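Local structure of 24-sterol C-methyltransferase (Haloferax volcanii, 6F5Z) at residues W108-F113 and A139-E144; A180-I185 and L219-V224; L188-P193 and E211-F216. The protein probably transfers methyl groups from S-adenosylmethionine to a substrate, working as a holoenzyme with the activator protein Trm112. All blocks are in the same frame, centred on the assembly; numbering follows the deposited sequence.

Contact 1: residues W108-F113 and A139-E144; sequences WSMEAF and AVNYYE. With SAH (S-adenosyl-L-homocysteine), chain G.
Met110 and Ala139 pair as parallel neighbours at the carboxyl ends of strands 104-110 and 134-140, with Ala139 N giving a nearly straight bond to Ser109 O (2.8 Å, 173° at the hydrogen) and Glu111 N returning one to Ala139 O. The side chains of Met110 and Ala139 leave the same face of the sheet. Met110 CG is anti to the backbone N (chi1 167°) and the chain then bends at chi2, which lays SD against Ala139 CB at 3.4 Å. The cofactor lies at the carboxyl ends of the parallel strands, as expected in a Rossmann-like methyltransferase fold. Met110 O accepts a hydrogen bond from the amino nitrogen of S-adenosyl-L-homocysteine (SAH N, 2.9 Å), and Ala112 CB lies 3.5 Å from the ribose oxygen O4'. Glu111 carries its carboxylate across to the second segment. Its OE1 takes the backbone N-H of Asn141 (2.8 Å) from above the carboxylate plane and also bonds Tyr114 OH. The Asn141 amide is turned 47° from that carboxylate, and its OD1 bonds Thr218 OG1. A water donates to Ser109 OG, which also bonds Leu45 O, and to Ala139 O (3.1 Å), and accepts from Phe113 N.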
loop_
_atom_site.group_PDB
_atom_site.type_symbol
_atom_site.label_atom_id
_atom_site.label_comp_id
_atom_site.label_asym_id
_atom_site.label_seq_id
_atom_site.Cartn_x
_atom_site.Cartn_y
_atom_site.Cartn_z
ATOM N N TRP B 108 -2.092 3.057 13.181
ATOM C CA TRP B 108 -3.382 2.963 12.538
ATOM C C TRP B 108 -4.256 4.091 13.069
ATOM O O TRP B 108 -4.210 4.407 14.257
ATOM C CB TRP B 108 -4.055 1.630 12.955
ATOM C CG TRP B 108 -5.543 1.585 12.732
ATOM C CD1 TRP B 108 -6.518 1.901 13.641
ATOM C CD2 TRP B 108 -6.218 1.291 11.496
ATOM N NE1 TRP B 108 -7.775 1.765 13.058
ATOM C CE2 TRP B 108 -7.612 1.426 11.731
ATOM C CE3 TRP B 108 -5.773 0.929 10.205
ATOM C CZ2 TRP B 108 -8.562 1.114 10.753
ATOM C CZ3 TRP B 108 -6.715 0.664 9.218
ATOM C CH2 TRP B 108 -8.098 0.801 9.490
ATOM N N SER B 109 -5.071 4.678 12.204
ATOM C CA SER B 109 -6.084 5.606 12.669
ATOM C C SER B 109 -7.289 5.541 11.734
ATOM O O SER B 109 -7.144 5.670 10.520
ATOM C CB SER B 109 -5.521 7.013 12.803
ATOM O OG SER B 109 -6.519 7.912 13.267
ATOM N N MET B 110 -8.482 5.371 12.304
ATOM C CA MET B 110 -9.710 5.351 11.491
ATOM C C MET B 110 -10.679 6.398 12.065
ATOM O O MET B 110 -10.955 6.410 13.283
ATOM C CB MET B 110 -10.378 3.964 11.553
ATOM C CG MET B 110 -11.806 3.904 11.014
ATOM S SD MET B 110 -11.838 4.150 9.222
ATOM C CE MET B 110 -13.549 3.724 8.826
ATOM N N GLU B 111 -11.196 7.254 11.179
ATOM C CA GLU B 111 -12.224 8.222 11.538
ATOM C C GLU B 111 -11.816 9.099 12.724
ATOM O O GLU B 111 -12.707 9.501 13.501
ATOM C CB GLU B 111 -13.549 7.457 11.819
ATOM C CG GLU B 111 -14.241 7.038 10.535
ATOM C CD GLU B 111 -14.867 8.241 9.857
ATOM O OE1 GLU B 111 -14.112 9.091 9.322
ATOM O OE2 GLU B 111 -16.105 8.399 9.962
ATOM N N ALA B 112 -10.546 9.531 12.790
ATOM C CA ALA B 112 -10.094 10.348 13.921
ATOM C C ALA B 112 -9.130 11.419 13.506
ATOM O O ALA B 112 -9.039 12.453 14.147
ATOM C CB ALA B 112 -9.407 9.467 14.969
ATOM N N PHE B 113 -8.328 11.151 12.466
ATOM C CA PHE B 113 -7.229 12.054 12.154
ATOM C C PHE B 113 -7.642 13.497 11.914
ATOM O O PHE B 113 -6.916 14.404 12.331
ATOM C CB PHE B 113 -6.408 11.528 10.969
ATOM C CG PHE B 113 -5.317 12.458 10.504
ATOM C CD1 PHE B 113 -4.097 12.499 11.161
ATOM C CD2 PHE B 113 -5.540 13.345 9.452
ATOM C CE1 PHE B 113 -3.098 13.390 10.734
ATOM C CE2 PHE B 113 -4.553 14.253 9.047
ATOM C CZ PHE B 113 -3.344 14.255 9.681
ATOM N N ALA B 139 -7.206 6.181 7.727
ATOM C CA ALA B 139 -8.468 5.934 7.039
ATOM C C ALA B 139 -9.465 6.980 7.514
ATOM O O ALA B 139 -9.605 7.187 8.741
ATOM C CB ALA B 139 -8.975 4.543 7.359
ATOM N N VAL B 140 -10.141 7.650 6.563
ATOM C CA VAL B 140 -11.033 8.734 6.922
ATOM C C VAL B 140 -12.263 8.722 6.040
ATOM O O VAL B 140 -12.156 8.458 4.835
ATOM C CB VAL B 140 -10.360 10.133 6.847
ATOM C CG1 VAL B 140 -9.210 10.272 7.852
ATOM C CG2 VAL B 140 -9.875 10.452 5.435
ATOM N N ASN B 141 -13.414 9.136 6.622
ATOM C CA ASN B 141 -14.643 9.307 5.855
ATOM C C ASN B 141 -14.964 10.774 5.601
ATOM O O ASN B 141 -15.834 11.047 4.780
ATOM C CB ASN B 141 -15.845 8.608 6.539
ATOM C CG ASN B 141 -15.692 7.111 6.523
ATOM O OD1 ASN B 141 -14.928 6.585 5.737
ATOM N ND2 ASN B 141 -16.374 6.392 7.399
ATOM N N TYR B 142 -14.267 11.697 6.281
ATOM C CA TYR B 142 -14.469 13.133 6.120
ATOM C C TYR B 142 -13.296 13.622 5.262
ATOM O O TYR B 142 -12.158 13.654 5.747
ATOM C CB TYR B 142 -14.468 13.816 7.490
ATOM C CG TYR B 142 -14.626 15.319 7.422
ATOM C CD1 TYR B 142 -15.861 15.899 7.118
ATOM C CD2 TYR B 142 -13.556 16.156 7.679
ATOM C CE1 TYR B 142 -16.024 17.287 7.096
ATOM C CE2 TYR B 142 -13.710 17.544 7.695
ATOM C CZ TYR B 142 -14.942 18.101 7.386
ATOM O OH TYR B 142 -15.089 19.472 7.403
ATOM N N TYR B 143 -13.562 13.960 3.985
ATOM C CA TYR B 143 -12.534 14.388 3.063
ATOM C C TYR B 143 -13.202 15.120 1.913
ATOM O O TYR B 143 -14.422 14.980 1.722
ATOM C CB TYR B 143 -11.619 13.217 2.634
ATOM C CG TYR B 143 -12.336 12.078 1.952
ATOM C CD1 TYR B 143 -12.871 11.023 2.690
ATOM C CD2 TYR B 143 -12.468 12.048 0.568
ATOM C CE1 TYR B 143 -13.544 9.975 2.068
ATOM C CE2 TYR B 143 -13.137 10.997 -0.070
ATOM C CZ TYR B 143 -13.665 9.958 0.693
ATOM O OH TYR B 143 -14.340 8.913 0.088
ATOM N N GLU B 144 -12.421 15.901 1.153
ATOM C CA GLU B 144 -13.004 16.811 0.171
ATOM C C GLU B 144 -13.908 16.154 -0.858
ATOM O O GLU B 144 -15.026 16.648 -1.091
ATOM C CB GLU B 144 -11.912 17.629 -0.545
ATOM C CG GLU B 144 -12.470 18.840 -1.301
ATOM C CD GLU B 144 -13.056 19.880 -0.367
ATOM O OE1 GLU B 144 -12.577 20.012 0.784
ATOM O OE2 GLU B 144 -13.941 20.632 -0.837
HETATM N N SAH G . -11.288 4.643 15.506
HETATM C CA SAH G . -12.637 4.451 16.104
HETATM C CB SAH G . -13.253 5.757 16.743
HETATM C CG SAH G . -13.515 6.858 15.720
HETATM S SD SAH G . -14.252 8.327 16.527
HETATM C C SAH G . -13.648 3.870 15.081
HETATM O O SAH G . -13.147 3.625 13.902
HETATM O OXT SAH G . -14.802 3.654 15.373
HETATM C "C5'" SAH G . -12.820 9.386 16.845
HETATM C "C4'" SAH G . -12.028 8.983 18.075
HETATM O "O4'" SAH G . -10.855 9.836 18.142
HETATM C "C3'" SAH G . -12.825 9.225 19.362
HETATM O "O3'" SAH G . -12.811 8.095 20.234
HETATM C "C2'" SAH G . -12.213 10.513 19.926
HETATM O "O2'" SAH G . -12.280 10.649 21.344
HETATM C "C1'" SAH G . -10.771 10.433 19.426
HETATM N N9 SAH G . -10.108 11.729 19.272
HETATM C C8 SAH G . -10.544 12.800 18.529
HETATM N N7 SAH G . -9.722 13.822 18.531
HETATM C C5 SAH G . -8.668 13.395 19.325
HETATM C C6 SAH G . -7.466 14.019 19.730
HETATM N N6 SAH G . -7.123 15.272 19.400
HETATM N N1 SAH G . -6.630 13.315 20.534
HETATM C C2 SAH G . -6.990 12.083 20.922
HETATM N N3 SAH G . -8.091 11.395 20.607
HETATM C C4 SAH G . -8.896 12.108 19.792
HETATM O O HOH W 1 -8.260 8.601 11.094
#

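Contact 2: residues A180-I185 and L219-V224; sequences AEQDSI and LLTVGV
Strands 180-185 and 219-224 run antiparallel, 4.8 Å apart at 175°. They are the last two strands of the seven-stranded methyltransferase sheet, and 178-185 is its outermost strand within the chain. Glu181 with Val222 and Asp183 with Leu220 are hydrogen-bonded pairs. Gln182 with Thr221 is a non-hydrogen-bonded pair between them. The tight part is mainly apolar and gathers Leu220, Val222, Ile185 and the stem of Glu181. Leu220 CD2 meets Ile185 CD1 at 4.1 Å, and the two side chains cross at a slant. Ile185 also packs on helix 16-33. Glu181 CB sits against Val222 CB at 4.0 Å. Its chain then bends at chi2, and the carboxylate reaches Leu220 CD2 and a salt bridge with Arg33.

The looser part is at Asp183 and Ser184, both partly exposed. Asp183 OD2 forms a salt bridge with Arg33. The Ala180 end is instead closed by the second subunit: Ala180 packs on Ala180 of that subunit, and Ala180 O bonds its Tyr137 OH.

On the opposite face, Gln182 lies alongside Thr221, pointing the same way. The Gln182 chain is extended (chi2 179°), and this carries NE2 to Thr221 OG1 at 2.9 Å, almost straight and 4° from the amide plane. OE1 bonds Arg169 NH1, and NE2 also bonds His165 O. An alanine here would lose the amide and is likely to leave Thr221 OG1, Arg169 and His165 O each short of a partner. Nearer the backbone, Gln182 CG lies 3.7 Å from Leu219 CD1.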
loop_
_atom_site.group_PDB
_atom_site.type_symbol
_atom_site.label_atom_id
_atom_site.label_comp_id
_atom_site.label_asym_id
_atom_site.label_seq_id
_atom_site.Cartn_x
_atom_site.Cartn_y
_atom_site.Cartn_z
ATOM N N ALA B 180 2.814 5.325 0.015
ATOM C CA ALA B 180 2.919 4.011 -0.640
ATOM C C ALA B 180 1.677 3.576 -1.381
ATOM O O ALA B 180 1.766 2.727 -2.275
ATOM C CB ALA B 180 3.280 2.944 0.386
ATOM N N GLU B 181 0.518 4.112 -0.971
ATOM C CA GLU B 181 -0.741 3.680 -1.517
ATOM C C GLU B 181 -1.776 4.702 -1.139
ATOM O O GLU B 181 -1.684 5.310 -0.062
ATOM C CB GLU B 181 -1.115 2.334 -0.838
ATOM C CG GLU B 181 -2.272 1.631 -1.496
ATOM C CD GLU B 181 -3.544 1.556 -0.677
ATOM O OE1 GLU B 181 -4.367 2.493 -0.765
ATOM O OE2 GLU B 181 -3.748 0.533 0.012
ATOM N N GLN B 182 -2.761 4.879 -2.000
ATOM C CA GLN B 182 -3.905 5.705 -1.619
ATOM C C GLN B 182 -5.116 5.150 -2.353
ATOM O O GLN B 182 -5.022 4.899 -3.557
ATOM C CB GLN B 182 -3.681 7.176 -1.891
ATOM C CG GLN B 182 -4.864 7.984 -1.319
ATOM C CD GLN B 182 -4.697 9.463 -1.539
ATOM O OE1 GLN B 182 -4.621 9.875 -2.713
ATOM N NE2 GLN B 182 -4.624 10.266 -0.458
ATOM N N ASP B 183 -6.202 4.910 -1.625
ATOM C CA ASP B 183 -7.334 4.252 -2.266
ATOM C C ASP B 183 -8.653 4.628 -1.626
ATOM O O ASP B 183 -8.704 5.204 -0.544
ATOM C CB ASP B 183 -7.134 2.724 -2.069
ATOM C CG ASP B 183 -7.841 1.786 -3.046
ATOM O OD1 ASP B 183 -8.384 2.282 -4.070
ATOM O OD2 ASP B 183 -7.741 0.539 -2.848
ATOM N N SER B 184 -9.741 4.271 -2.325
ATOM C CA SER B 184 -11.106 4.366 -1.814
ATOM C C SER B 184 -11.555 2.926 -1.496
ATOM O O SER B 184 -11.371 2.034 -2.328
ATOM C CB SER B 184 -12.020 4.914 -2.905
ATOM O OG SER B 184 -11.657 6.249 -3.218
ATOM N N ILE B 185 -12.097 2.707 -0.309
ATOM C CA ILE B 185 -12.601 1.398 0.097
ATOM C C ILE B 185 -14.114 1.527 0.233
ATOM O O ILE B 185 -14.608 2.279 1.092
ATOM C CB ILE B 185 -11.957 0.976 1.438
ATOM C CG1 ILE B 185 -10.401 0.883 1.239
ATOM C CG2 ILE B 185 -12.507 -0.406 1.866
ATOM C CD1 ILE B 185 -9.666 0.510 2.529
ATOM N N LEU B 219 -11.569 6.897 2.518
ATOM C CA LEU B 219 -10.271 7.171 1.905
ATOM C C LEU B 219 -9.182 6.552 2.791
ATOM O O LEU B 219 -9.169 6.762 4.006
ATOM C CB LEU B 219 -10.067 8.708 1.853
ATOM C CG LEU B 219 -8.612 9.185 1.569
ATOM C CD1 LEU B 219 -8.173 8.782 0.182
ATOM C CD2 LEU B 219 -8.545 10.720 1.625
ATOM N N LEU B 220 -8.244 5.807 2.181
ATOM C CA LEU B 220 -7.115 5.278 2.911
ATOM C C LEU B 220 -5.856 5.825 2.289
ATOM O O LEU B 220 -5.679 5.692 1.073
ATOM C CB LEU B 220 -7.062 3.739 2.839
ATOM C CG LEU B 220 -5.769 3.083 3.380
ATOM C CD1 LEU B 220 -5.661 3.272 4.925
ATOM C CD2 LEU B 220 -5.753 1.570 3.025
ATOM N N THR B 221 -4.956 6.407 3.142
ATOM C CA THR B 221 -3.639 6.827 2.632
ATOM C C THR B 221 -2.615 6.115 3.499
ATOM O O THR B 221 -2.750 6.089 4.721
ATOM C CB THR B 221 -3.456 8.354 2.746
ATOM O OG1 THR B 221 -4.611 9.024 2.197
ATOM C CG2 THR B 221 -2.193 8.857 1.998
ATOM N N VAL B 222 -1.596 5.514 2.864
ATOM C CA VAL B 222 -0.556 4.749 3.577
ATOM C C VAL B 222 0.783 5.459 3.423
ATOM O O VAL B 222 1.174 5.747 2.282
ATOM C CB VAL B 222 -0.454 3.330 3.003
ATOM C CG1 VAL B 222 0.679 2.522 3.657
ATOM C CG2 VAL B 222 -1.793 2.594 3.188
ATOM N N GLY B 223 1.416 5.775 4.547
ATOM C CA GLY B 223 2.726 6.421 4.558
ATOM C C GLY B 223 3.779 5.525 5.192
ATOM O O GLY B 223 3.463 4.659 6.002
ATOM N N VAL B 224 5.033 5.660 4.732
ATOM C CA VAL B 224 6.133 4.869 5.257
ATOM C C VAL B 224 7.167 5.839 5.834
ATOM O O VAL B 224 7.508 6.841 5.184
ATOM C CB VAL B 224 6.769 3.984 4.163
ATOM C CG1 VAL B 224 8.030 3.301 4.695
ATOM C CG2 VAL B 224 5.778 2.929 3.696
#

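Contact 3: residues L188-P193 and E211-F216; sequences LDIDIP and ERYRTF
Arg214 reaches from helix 206-216 to the loop and grips Ile190 O end-on with two nitrogens. NH1 lies 2.9 Å from Ile190 O and NH2 lies 3.0 Å from it. The oxygen is only 2° from the guanidinium plane for both, though both bonds are bent at the hydrogen. The two approaches differ at the acceptor: NH1 meets a lone pair of the carbonyl, while NH2 comes nearly in line with the C=O bond, with a C=O...N angle of 168°. Two bonds to one atom should hold the guanidinium against turning.

Its flat sides are also engaged. Ile192 CD1 lies over the centre of one face, 3.6 Å from Arg214 CZ. The backbone carbonyl of Leu188 lies over the opposite face, toward the rim. Further back, Leu188 CD2 touches Arg214 CD at 3.8 Å.

This is a loop-to-helix contact at the surface, in the connection between strands 178-185 and 218-224 of the methyltransferase sheet. Helix 206-216 ends here in a wider pi-type turn, in which Phe216 N bonds Glu211 O.

Tyr213 supplies the second part of the contact. Ile190 CG2 stands over a face of its ring, 3.9 Å from the centroid, in a CH-pi contact. Ile190 CG1 is anti to the backbone N (chi1 -170°), and this leads CD1 to the phenol end of the same ring, 3.7 Å from Tyr213 CZ. Arg212 CG backs the opposite face of the ring.

Further out, Asp187 bonds to both segments. Its backbone O takes a second bond from Arg214 NH1, and its OD1 accepts the backbone N-H groups of Asp189 and Ile190. Met209 also packs against Ile190 and Ile192, and Asp189 OD2 forms a salt bridge with Lys28.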
loop_
_atom_site.group_PDB
_atom_site.type_symbol
_atom_site.label_atom_id
_atom_site.label_comp_id
_atom_site.label_asym_id
_atom_site.label_seq_id
_atom_site.Cartn_x
_atom_site.Cartn_y
_atom_site.Cartn_z
ATOM N N LEU B 188 -19.779 -1.923 1.295
ATOM C CA LEU B 188 -20.739 -2.775 0.564
ATOM C C LEU B 188 -21.771 -3.365 1.506
ATOM O O LEU B 188 -22.715 -4.014 1.041
ATOM C CB LEU B 188 -19.992 -3.931 -0.111
ATOM C CG LEU B 188 -18.953 -3.570 -1.183
ATOM C CD1 LEU B 188 -18.402 -4.830 -1.851
ATOM C CD2 LEU B 188 -19.496 -2.606 -2.221
ATOM N N ASP B 189 -21.583 -3.205 2.812
ATOM C CA ASP B 189 -22.454 -3.822 3.804
ATOM C C ASP B 189 -23.656 -3.008 4.147
ATOM O O ASP B 189 -24.697 -3.572 4.491
ATOM C CB ASP B 189 -21.684 -4.143 5.085
ATOM C CG ASP B 189 -20.656 -5.215 4.822
ATOM O OD1 ASP B 189 -21.048 -6.301 4.354
ATOM O OD2 ASP B 189 -19.446 -4.928 4.976
ATOM N N ILE B 190 -23.529 -1.686 4.147
ATOM C CA ILE B 190 -24.680 -0.866 4.521
ATOM C C ILE B 190 -25.819 -1.067 3.522
ATOM O O ILE B 190 -25.603 -1.059 2.304
ATOM C CB ILE B 190 -24.286 0.636 4.708
ATOM C CG1 ILE B 190 -25.455 1.424 5.332
ATOM C CG2 ILE B 190 -23.764 1.256 3.402
ATOM C CD1 ILE B 190 -25.102 2.848 5.846
ATOM N N ASP B 191 -27.033 -1.288 4.060
ATOM C CA ASP B 191 -28.205 -1.525 3.216
ATOM C C ASP B 191 -28.645 -0.217 2.556
ATOM O O ASP B 191 -28.673 0.833 3.199
ATOM C CB ASP B 191 -29.364 -2.072 4.084
ATOM C CG ASP B 191 -30.653 -2.342 3.314
ATOM O OD1 ASP B 191 -30.634 -3.198 2.399
ATOM O OD2 ASP B 191 -31.681 -1.696 3.629
ATOM N N ILE B 192 -28.928 -0.286 1.270
ATOM C CA ILE B 192 -29.416 0.874 0.528
ATOM C C ILE B 192 -30.850 0.528 0.098
ATOM O O ILE B 192 -31.031 -0.371 -0.725
ATOM C CB ILE B 192 -28.510 1.276 -0.652
ATOM C CG1 ILE B 192 -27.113 1.689 -0.082
ATOM C CG2 ILE B 192 -29.146 2.458 -1.446
ATOM C CD1 ILE B 192 -26.131 2.060 -1.110
ATOM N N PRO B 193 -31.864 1.183 0.707
ATOM C CA PRO B 193 -33.263 0.854 0.346
ATOM C C PRO B 193 -33.589 1.140 -1.120
ATOM O O PRO B 193 -32.880 1.857 -1.831
ATOM C CB PRO B 193 -34.090 1.787 1.251
ATOM C CG PRO B 193 -33.184 2.227 2.347
ATOM C CD PRO B 193 -31.807 2.261 1.716
ATOM N N GLU B 211 -23.562 6.760 -4.116
ATOM C CA GLU B 211 -22.304 7.468 -4.362
ATOM C C GLU B 211 -21.474 7.529 -3.073
ATOM O O GLU B 211 -20.285 7.202 -3.089
ATOM C CB GLU B 211 -22.588 8.877 -4.904
ATOM C CG GLU B 211 -21.335 9.596 -5.334
ATOM C CD GLU B 211 -21.642 10.992 -5.837
ATOM O OE1 GLU B 211 -22.268 11.778 -5.088
ATOM O OE2 GLU B 211 -21.298 11.274 -7.005
ATOM N N ARG B 212 -22.106 7.858 -1.947
ATOM C CA ARG B 212 -21.408 7.955 -0.661
ATOM C C ARG B 212 -20.700 6.641 -0.311
ATOM O O ARG B 212 -19.518 6.638 0.058
ATOM C CB ARG B 212 -22.375 8.333 0.493
ATOM C CG ARG B 212 -21.820 8.082 1.910
ATOM C CD ARG B 212 -20.608 8.961 2.225
ATOM N NE ARG B 212 -20.132 8.619 3.565
ATOM C CZ ARG B 212 -19.258 7.641 3.816
ATOM N NH1 ARG B 212 -18.731 6.936 2.821
ATOM N NH2 ARG B 212 -18.925 7.347 5.069
ATOM N N TYR B 213 -21.448 5.535 -0.372
ATOM C CA TYR B 213 -20.926 4.278 0.150
ATOM C C TYR B 213 -20.275 3.369 -0.863
ATOM O O TYR B 213 -19.274 2.734 -0.516
ATOM C CB TYR B 213 -22.037 3.530 0.931
ATOM C CG TYR B 213 -22.470 4.295 2.174
ATOM C CD1 TYR B 213 -21.614 4.443 3.261
ATOM C CD2 TYR B 213 -23.743 4.859 2.269
ATOM C CE1 TYR B 213 -21.983 5.188 4.379
ATOM C CE2 TYR B 213 -24.123 5.594 3.396
ATOM C CZ TYR B 213 -23.244 5.742 4.452
ATOM O OH TYR B 213 -23.592 6.447 5.582
ATOM N N ARG B 214 -20.884 3.203 -2.053
ATOM C CA ARG B 214 -20.344 2.253 -3.032
ATOM C C ARG B 214 -19.271 2.899 -3.882
ATOM O O ARG B 214 -18.387 2.165 -4.341
ATOM C CB ARG B 214 -21.471 1.674 -3.933
ATOM C CG ARG B 214 -22.658 1.047 -3.175
ATOM C CD ARG B 214 -22.304 -0.114 -2.248
ATOM N NE ARG B 214 -23.491 -0.903 -1.948
ATOM C CZ ARG B 214 -24.121 -0.951 -0.771
ATOM N NH1 ARG B 214 -23.636 -0.290 0.286
ATOM N NH2 ARG B 214 -25.247 -1.650 -0.643
ATOM N N THR B 215 -19.308 4.236 -4.087
ATOM C CA THR B 215 -18.355 4.907 -4.973
ATOM C C THR B 215 -17.227 5.563 -4.202
ATOM O O THR B 215 -16.066 5.259 -4.474
ATOM C CB THR B 215 -19.091 5.899 -5.891
ATOM O OG1 THR B 215 -20.100 5.203 -6.630
ATOM C CG2 THR B 215 -18.167 6.604 -6.867
ATOM N N PHE B 216 -17.540 6.508 -3.310
ATOM C CA PHE B 216 -16.502 7.237 -2.555
ATOM C C PHE B 216 -15.941 6.366 -1.428
ATOM O O PHE B 216 -14.734 6.158 -1.321
ATOM C CB PHE B 216 -17.070 8.531 -1.944
ATOM C CG PHE B 216 -17.560 9.569 -2.935
ATOM C CD1 PHE B 216 -17.030 9.634 -4.212
ATOM C CD2 PHE B 216 -18.579 10.459 -2.596
ATOM C CE1 PHE B 216 -17.445 10.617 -5.125
ATOM C CE2 PHE B 216 -18.970 11.473 -3.490
ATOM C CZ PHE B 216 -18.400 11.541 -4.752
#

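Overall arrangement
Contacts 1 and 2 are buried and belong to one sheet. Strands 134-140 and 218-224 are neighbours in it, and Val140 O and Leu219 N probably form a hydrogen bond there. Contact 1 is parallel and sits at the cofactor. Contact 2 is antiparallel and lies at the edge of this chain's sheet, where the second subunit adds backbone bonds. Contact 3 is on the surface, about 17 Å from contact 1 and 20 Å from contact 2, centre to centre. In sequence, its segments lie between the two strands of contact 2. Backbone pairing dominates the sheet contacts, whereas in contact 3 an arginine and a tyrosine side chain do the joining. Phe216 O packs against both Tyr143 and Ser184.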